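Local coordinates for protein Cg3027-pa (Drosophila melanogaster, PDB 2VHH) that probably catalyses the hydrolysis of N-carbamoyl-beta-alanine to beta-alanine, ammonia and carbon dioxide, the last step of pyrimidine degradation, at residues H195-E208 / I233-F246. Residues are numbered along the deposited sequence; the frame is centred on the assembly and turned at random.
Sequences HRKNHIPRVGDFNE and ICYGRHHPQNWMMF
The backbones of Lys197 and Ile233 (CA to CA 5.4 Å) and of His199 and Gly236 (CA to CA 5.2 Å) draw close where the loop leaving strand 191-196 passes the 3-10 turn 235-238. The imidazoles of His199 and His239, the N-cap residue of helix 240-248, stack face to face, planes 23° apart and centroids 3.8 Å apart; Thr360 O and Tyr366 OH of a neighbouring subunit hydrogen-bond His199 ND1 and NE2, respectively. Pro201 lays CB over one face of the Tyr235 ring, 3.7 Å from its centroid, a CH-pi contact, while His199 O sits at the ring edge. Asn198 ND2 donates to Asn242 OD1 (3.2 Å, 162° at the hydrogen) and also to Gly218 O. Farther along the helix, Phe246 turns its edge to the face of His195, an offset edge-to-face pair. With CG anti to the backbone N (chi1 -155°) and an extended chain, Lys197 runs past Ile233 and brings NZ to 3.3 Å from Cys234 SG. NZ forms a salt bridge with Glu120 and lies beside Glu208 OE2, at a distance too short to be trusted in detail; Tyr212 OH also hydrogen-bonds OE2. Glu120, Lys197 and Cys234 probably form, as in relatives, the Glu-Lys-Cys catalytic triad of the carbon-nitrogen hydrolase superfamily. The contact joins the two larger sheets of the fold: strand 191-196 edges one beside strand 177-185, while the 233-246 segment follows strand 227-231 of the other and packs against strand 253-258 and helix 266-280.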
loop_
_atom_site.group_PDB
_atom_site.type_symbol
_atom_site.label_atom_id
_atom_site.label_comp_id
_atom_site.label_asym_id
_atom_site.label_seq_id
_atom_site.Cartn_x
_atom_site.Cartn_y
_atom_site.Cartn_z
ATOM N N HIS C 195 -29.989 19.424 3.587
ATOM C CA HIS C 195 -29.013 18.885 2.677
ATOM C C HIS C 195 -28.803 19.857 1.531
ATOM O O HIS C 195 -29.761 20.391 0.993
ATOM C CB HIS C 195 -29.492 17.539 2.161
ATOM C CG HIS C 195 -28.647 16.982 1.065
ATOM N ND1 HIS C 195 -27.291 16.781 1.204
ATOM C CD2 HIS C 195 -28.959 16.596 -0.191
ATOM C CE1 HIS C 195 -26.807 16.284 0.082
ATOM N NE2 HIS C 195 -27.798 16.165 -0.782
ATOM N N ARG C 196 -27.552 20.092 1.161
ATOM C CA ARG C 196 -27.253 20.969 0.041
ATOM C C ARG C 196 -26.844 20.185 -1.188
ATOM O O ARG C 196 -26.138 19.180 -1.090
ATOM C CB ARG C 196 -26.169 21.958 0.411
ATOM C CG ARG C 196 -26.603 22.970 1.424
ATOM C CD ARG C 196 -25.406 23.618 2.032
ATOM N NE ARG C 196 -25.770 24.757 2.862
ATOM C CZ ARG C 196 -24.904 25.461 3.577
ATOM N NH1 ARG C 196 -23.618 25.132 3.579
ATOM N NH2 ARG C 196 -25.332 26.489 4.295
ATOM N N LYS C 197 -27.288 20.675 -2.343
ATOM C CA LYS C 197 -27.048 20.057 -3.650
ATOM C C LYS C 197 -25.599 19.646 -3.836
ATOM O O LYS C 197 -24.701 20.471 -3.709
ATOM C CB LYS C 197 -27.463 21.029 -4.747
ATOM C CG LYS C 197 -27.832 20.395 -6.049
ATOM C CD LYS C 197 -28.359 21.448 -6.998
ATOM C CE LYS C 197 -28.573 20.881 -8.390
ATOM N NZ LYS C 197 -29.481 21.737 -9.230
ATOM N N ASN C 198 -25.378 18.368 -4.123
ATOM C CA ASN C 198 -24.028 17.834 -4.290
ATOM C C ASN C 198 -23.376 18.136 -5.648
ATOM O O ASN C 198 -22.169 18.352 -5.734
ATOM C CB ASN C 198 -24.042 16.339 -4.012
ATOM C CG ASN C 198 -23.825 16.029 -2.562
ATOM O OD1 ASN C 198 -23.266 16.836 -1.837
ATOM N ND2 ASN C 198 -24.244 14.855 -2.131
ATOM N N HIS C 199 -24.192 18.157 -6.697
ATOM C CA HIS C 199 -23.714 18.277 -8.066
ATOM C C HIS C 199 -24.367 19.456 -8.754
ATOM O O HIS C 199 -25.583 19.492 -8.927
ATOM C CB HIS C 199 -23.968 16.983 -8.830
ATOM C CG HIS C 199 -23.205 15.826 -8.278
ATOM N ND1 HIS C 199 -22.024 15.381 -8.831
ATOM C CD2 HIS C 199 -23.416 15.065 -7.179
ATOM C CE1 HIS C 199 -21.557 14.376 -8.115
ATOM N NE2 HIS C 199 -22.380 14.167 -7.103
ATOM N N ILE C 200 -23.545 20.432 -9.126
ATOM C CA ILE C 200 -24.054 21.671 -9.669
ATOM C C ILE C 200 -23.872 21.683 -11.187
ATOM O O ILE C 200 -22.768 21.443 -11.686
ATOM C CB ILE C 200 -23.481 22.923 -8.916
ATOM C CG1 ILE C 200 -24.269 23.218 -7.640
ATOM C CG2 ILE C 200 -23.699 24.164 -9.703
ATOM C CD1 ILE C 200 -24.193 22.198 -6.567
ATOM N N PRO C 201 -24.986 21.912 -11.915
ATOM C CA PRO C 201 -25.015 21.973 -13.375
ATOM C C PRO C 201 -24.523 23.303 -13.904
ATOM O O PRO C 201 -24.611 24.324 -13.212
ATOM C CB PRO C 201 -26.503 21.823 -13.704
ATOM C CG PRO C 201 -27.206 22.353 -12.521
ATOM C CD PRO C 201 -26.326 22.127 -11.329
ATOM N N ARG C 202 -24.021 23.280 -15.132
ATOM C CA ARG C 202 -23.608 24.496 -15.833
ATOM C C ARG C 202 -23.949 24.362 -17.323
ATOM O O ARG C 202 -23.196 24.798 -18.201
ATOM C CB ARG C 202 -22.110 24.778 -15.599
ATOM C CG ARG C 202 -21.193 23.548 -15.633
ATOM C CD ARG C 202 -20.884 23.038 -14.241
ATOM N NE ARG C 202 -19.979 23.935 -13.505
ATOM C CZ ARG C 202 -19.781 23.908 -12.184
ATOM N NH1 ARG C 202 -20.425 23.033 -11.427
ATOM N NH2 ARG C 202 -18.939 24.764 -11.617
ATOM N N VAL C 203 -25.094 23.744 -17.595
ATOM C CA VAL C 203 -25.463 23.366 -18.958
ATOM C C VAL C 203 -26.671 24.153 -19.489
ATOM O O VAL C 203 -27.729 24.227 -18.840
ATOM C CB VAL C 203 -25.639 21.823 -19.086
ATOM C CG1 VAL C 203 -26.301 21.252 -17.853
ATOM C CG2 VAL C 203 -26.406 21.444 -20.361
ATOM N N GLY C 204 -26.482 24.738 -20.671
ATOM C CA GLY C 204 -27.527 25.487 -21.351
ATOM C C GLY C 204 -28.086 26.614 -20.503
ATOM O O GLY C 204 -27.355 27.519 -20.082
ATOM N N ASP C 205 -29.390 26.549 -20.250
ATOM C CA ASP C 205 -30.081 27.577 -19.471
ATOM C C ASP C 205 -29.875 27.383 -17.961
ATOM O O ASP C 205 -30.227 28.246 -17.149
ATOM C CB ASP C 205 -31.576 27.575 -19.807
ATOM C CG ASP C 205 -31.850 27.826 -21.281
ATOM O OD1 ASP C 205 -31.494 28.915 -21.773
ATOM O OD2 ASP C 205 -32.437 26.945 -21.947
ATOM N N PHE C 206 -29.292 26.245 -17.596
ATOM C CA PHE C 206 -29.127 25.880 -16.198
ATOM C C PHE C 206 -27.788 26.382 -15.668
ATOM O O PHE C 206 -26.870 25.608 -15.379
ATOM C CB PHE C 206 -29.311 24.372 -16.031
ATOM C CG PHE C 206 -30.691 23.912 -16.383
ATOM C CD1 PHE C 206 -31.132 23.934 -17.706
ATOM C CD2 PHE C 206 -31.565 23.491 -15.396
ATOM C CE1 PHE C 206 -32.412 23.532 -18.035
ATOM C CE2 PHE C 206 -32.839 23.091 -15.719
ATOM C CZ PHE C 206 -33.266 23.109 -17.043
ATOM N N ASN C 207 -27.694 27.703 -15.556
ATOM C CA ASN C 207 -26.495 28.363 -15.062
ATOM C C ASN C 207 -26.540 28.443 -13.544
ATOM O O ASN C 207 -26.528 29.531 -12.956
ATOM C CB ASN C 207 -26.368 29.750 -15.674
ATOM C CG ASN C 207 -26.587 29.747 -17.167
ATOM O OD1 ASN C 207 -25.736 29.301 -17.932
ATOM N ND2 ASN C 207 -27.732 30.258 -17.591
ATOM N N GLU C 208 -26.609 27.272 -12.917
ATOM C CA GLU C 208 -26.717 27.173 -11.476
ATOM C C GLU C 208 -25.377 27.438 -10.815
ATOM O O GLU C 208 -25.322 27.924 -9.680
ATOM C CB GLU C 208 -27.220 25.792 -11.087
ATOM C CG GLU C 208 -28.640 25.509 -11.520
ATOM C CD GLU C 208 -29.247 24.341 -10.780
ATOM O OE1 GLU C 208 -30.060 23.610 -11.386
ATOM O OE2 GLU C 208 -28.907 24.138 -9.590
ATOM N N ILE C 233 -30.707 16.078 -4.983
ATOM C CA ILE C 233 -31.226 17.302 -5.579
ATOM C C ILE C 233 -30.872 17.476 -7.062
ATOM O O ILE C 233 -29.705 17.537 -7.432
ATOM C CB ILE C 233 -30.861 18.571 -4.770
ATOM C CG1 ILE C 233 -31.043 18.334 -3.265
ATOM C CG2 ILE C 233 -31.746 19.719 -5.204
ATOM C CD1 ILE C 233 -30.554 19.467 -2.386
ATOM N N CYS C 234 -31.922 17.522 -7.890
ATOM C CA CYS C 234 -31.890 17.939 -9.307
ATOM C C CYS C 234 -30.819 17.242 -10.142
ATOM O O CYS C 234 -30.925 16.051 -10.398
ATOM C CB CYS C 234 -31.805 19.475 -9.405
ATOM S SG CYS C 234 -31.769 20.248 -11.075
ATOM N N TYR C 235 -29.788 17.983 -10.535
ATOM C CA TYR C 235 -28.717 17.487 -11.391
ATOM C C TYR C 235 -27.980 16.263 -10.825
ATOM O O TYR C 235 -27.339 15.531 -11.572
ATOM C CB TYR C 235 -27.750 18.635 -11.646
ATOM C CG TYR C 235 -26.625 18.412 -12.632
ATOM C CD1 TYR C 235 -26.875 18.299 -13.996
ATOM C CD2 TYR C 235 -25.299 18.391 -12.201
ATOM C CE1 TYR C 235 -25.828 18.136 -14.903
ATOM C CE2 TYR C 235 -24.253 18.227 -13.095
ATOM C CZ TYR C 235 -24.525 18.103 -14.444
ATOM O OH TYR C 235 -23.497 17.938 -15.330
ATOM N N GLY C 236 -28.089 16.032 -9.518
ATOM C CA GLY C 236 -27.509 14.842 -8.890
ATOM C C GLY C 236 -28.135 13.555 -9.417
ATOM O O GLY C 236 -27.590 12.452 -9.243
ATOM N N ARG C 237 -29.302 13.720 -10.040
ATOM C CA ARG C 237 -30.001 12.701 -10.821
ATOM C C ARG C 237 -29.069 11.939 -11.768
ATOM O O ARG C 237 -29.211 10.730 -11.947
ATOM C CB ARG C 237 -31.007 13.443 -11.679
ATOM C CG ARG C 237 -32.272 12.744 -12.085
ATOM C CD ARG C 237 -32.933 13.556 -13.205
ATOM N NE ARG C 237 -32.437 14.934 -13.220
ATOM C CZ ARG C 237 -32.411 15.728 -14.287
ATOM N NH1 ARG C 237 -32.873 15.316 -15.466
ATOM N NH2 ARG C 237 -31.922 16.950 -14.170
ATOM N N HIS C 238 -28.121 12.664 -12.367
ATOM C CA HIS C 238 -27.226 12.116 -13.386
ATOM C C HIS C 238 -25.987 11.415 -12.822
ATOM O O HIS C 238 -25.118 10.977 -13.579
ATOM C CB HIS C 238 -26.784 13.214 -14.358
ATOM C CG HIS C 238 -27.914 13.958 -14.999
ATOM N ND1 HIS C 238 -28.928 13.330 -15.688
ATOM C CD2 HIS C 238 -28.174 15.284 -15.078
ATOM C CE1 HIS C 238 -29.770 14.233 -16.155
ATOM N NE2 HIS C 238 -29.336 15.427 -15.801
ATOM N N HIS C 239 -25.907 11.308 -11.500
ATOM C CA HIS C 239 -24.727 10.743 -10.847
ATOM C C HIS C 239 -25.059 9.493 -10.042
ATOM O O HIS C 239 -25.497 9.592 -8.903
ATOM C CB HIS C 239 -24.046 11.804 -9.982
ATOM C CG HIS C 239 -23.343 12.852 -10.781
ATOM N ND1 HIS C 239 -23.948 14.029 -11.157
ATOM C CD2 HIS C 239 -22.095 12.887 -11.304
ATOM C CE1 HIS C 239 -23.101 14.752 -11.867
ATOM N NE2 HIS C 239 -21.968 14.081 -11.969
ATOM N N PRO C 240 -24.870 8.306 -10.652
ATOM C CA PRO C 240 -25.142 7.037 -9.977
ATOM C C PRO C 240 -24.457 6.929 -8.623
ATOM O O PRO C 240 -25.035 6.377 -7.684
ATOM C CB PRO C 240 -24.585 5.999 -10.951
ATOM C CG PRO C 240 -24.706 6.646 -12.274
ATOM C CD PRO C 240 -24.417 8.097 -12.040
ATOM N N GLN C 241 -23.254 7.479 -8.520
ATOM C CA GLN C 241 -22.491 7.437 -7.275
ATOM C C GLN C 241 -23.145 8.247 -6.162
ATOM O O GLN C 241 -23.044 7.873 -4.999
ATOM C CB GLN C 241 -21.022 7.841 -7.490
ATOM C CG GLN C 241 -20.747 9.300 -7.748
ATOM C CD GLN C 241 -21.071 9.749 -9.149
ATOM O OE1 GLN C 241 -21.933 9.188 -9.817
ATOM N NE2 GLN C 241 -20.394 10.789 -9.596
ATOM N N ASN C 242 -23.826 9.335 -6.527
ATOM C CA ASN C 242 -24.638 10.113 -5.605
ATOM C C ASN C 242 -25.790 9.275 -5.030
ATOM O O ASN C 242 -25.929 9.133 -3.802
ATOM C CB ASN C 242 -25.179 11.342 -6.325
ATOM C CG ASN C 242 -25.633 12.450 -5.369
ATOM O OD1 ASN C 242 -25.046 12.651 -4.296
ATOM N ND2 ASN C 242 -26.668 13.194 -5.776
ATOM N N TRP C 243 -26.593 8.699 -5.921
ATOM C CA TRP C 243 -27.652 7.781 -5.543
ATOM C C TRP C 243 -27.105 6.671 -4.662
ATOM O O TRP C 243 -27.721 6.307 -3.649
ATOM C CB TRP C 243 -28.268 7.151 -6.776
ATOM C CG TRP C 243 -29.116 8.032 -7.650
ATOM C CD1 TRP C 243 -28.791 8.485 -8.883
ATOM C CD2 TRP C 243 -30.455 8.501 -7.394
ATOM N NE1 TRP C 243 -29.821 9.224 -9.413
ATOM C CE2 TRP C 243 -30.860 9.242 -8.522
ATOM C CE3 TRP C 243 -31.347 8.367 -6.322
ATOM C CZ2 TRP C 243 -32.114 9.853 -8.609
ATOM C CZ3 TRP C 243 -32.598 8.964 -6.414
ATOM C CH2 TRP C 243 -32.966 9.699 -7.545
ATOM N N MET C 244 -25.947 6.134 -5.045
ATOM C CA MET C 244 -25.372 4.985 -4.344
ATOM C C MET C 244 -25.008 5.299 -2.894
ATOM O O MET C 244 -25.198 4.476 -2.007
ATOM C CB MET C 244 -24.161 4.460 -5.095
ATOM C CG MET C 244 -23.676 3.115 -4.621
ATOM S SD MET C 244 -22.182 2.649 -5.499
ATOM C CE MET C 244 -21.560 1.313 -4.478
ATOM N N MET C 245 -24.500 6.503 -2.666
ATOM C CA MET C 245 -24.021 6.883 -1.356
ATOM C C MET C 245 -25.182 7.059 -0.371
ATOM O O MET C 245 -25.077 6.678 0.789
ATOM C CB MET C 245 -23.135 8.122 -1.460
ATOM C CG MET C 245 -22.269 8.364 -0.238
ATOM S SD MET C 245 -21.254 6.950 0.218
ATOM C CE MET C 245 -21.237 7.096 2.011
ATOM N N PHE C 246 -26.303 7.599 -0.840
ATOM C CA PHE C 246 -27.511 7.635 -0.017
ATOM C C PHE C 246 -27.934 6.230 0.360
ATOM O O PHE C 246 -28.386 6.005 1.480
ATOM C CB PHE C 246 -28.652 8.334 -0.731
ATOM C CG PHE C 246 -28.437 9.800 -0.920
ATOM C CD1 PHE C 246 -28.477 10.357 -2.192
ATOM C CD2 PHE C 246 -28.198 10.630 0.173
ATOM C CE1 PHE C 246 -28.286 11.712 -2.377
ATOM C CE2 PHE C 246 -28.001 11.983 0.000
ATOM C CZ PHE C 246 -28.042 12.532 -1.275
#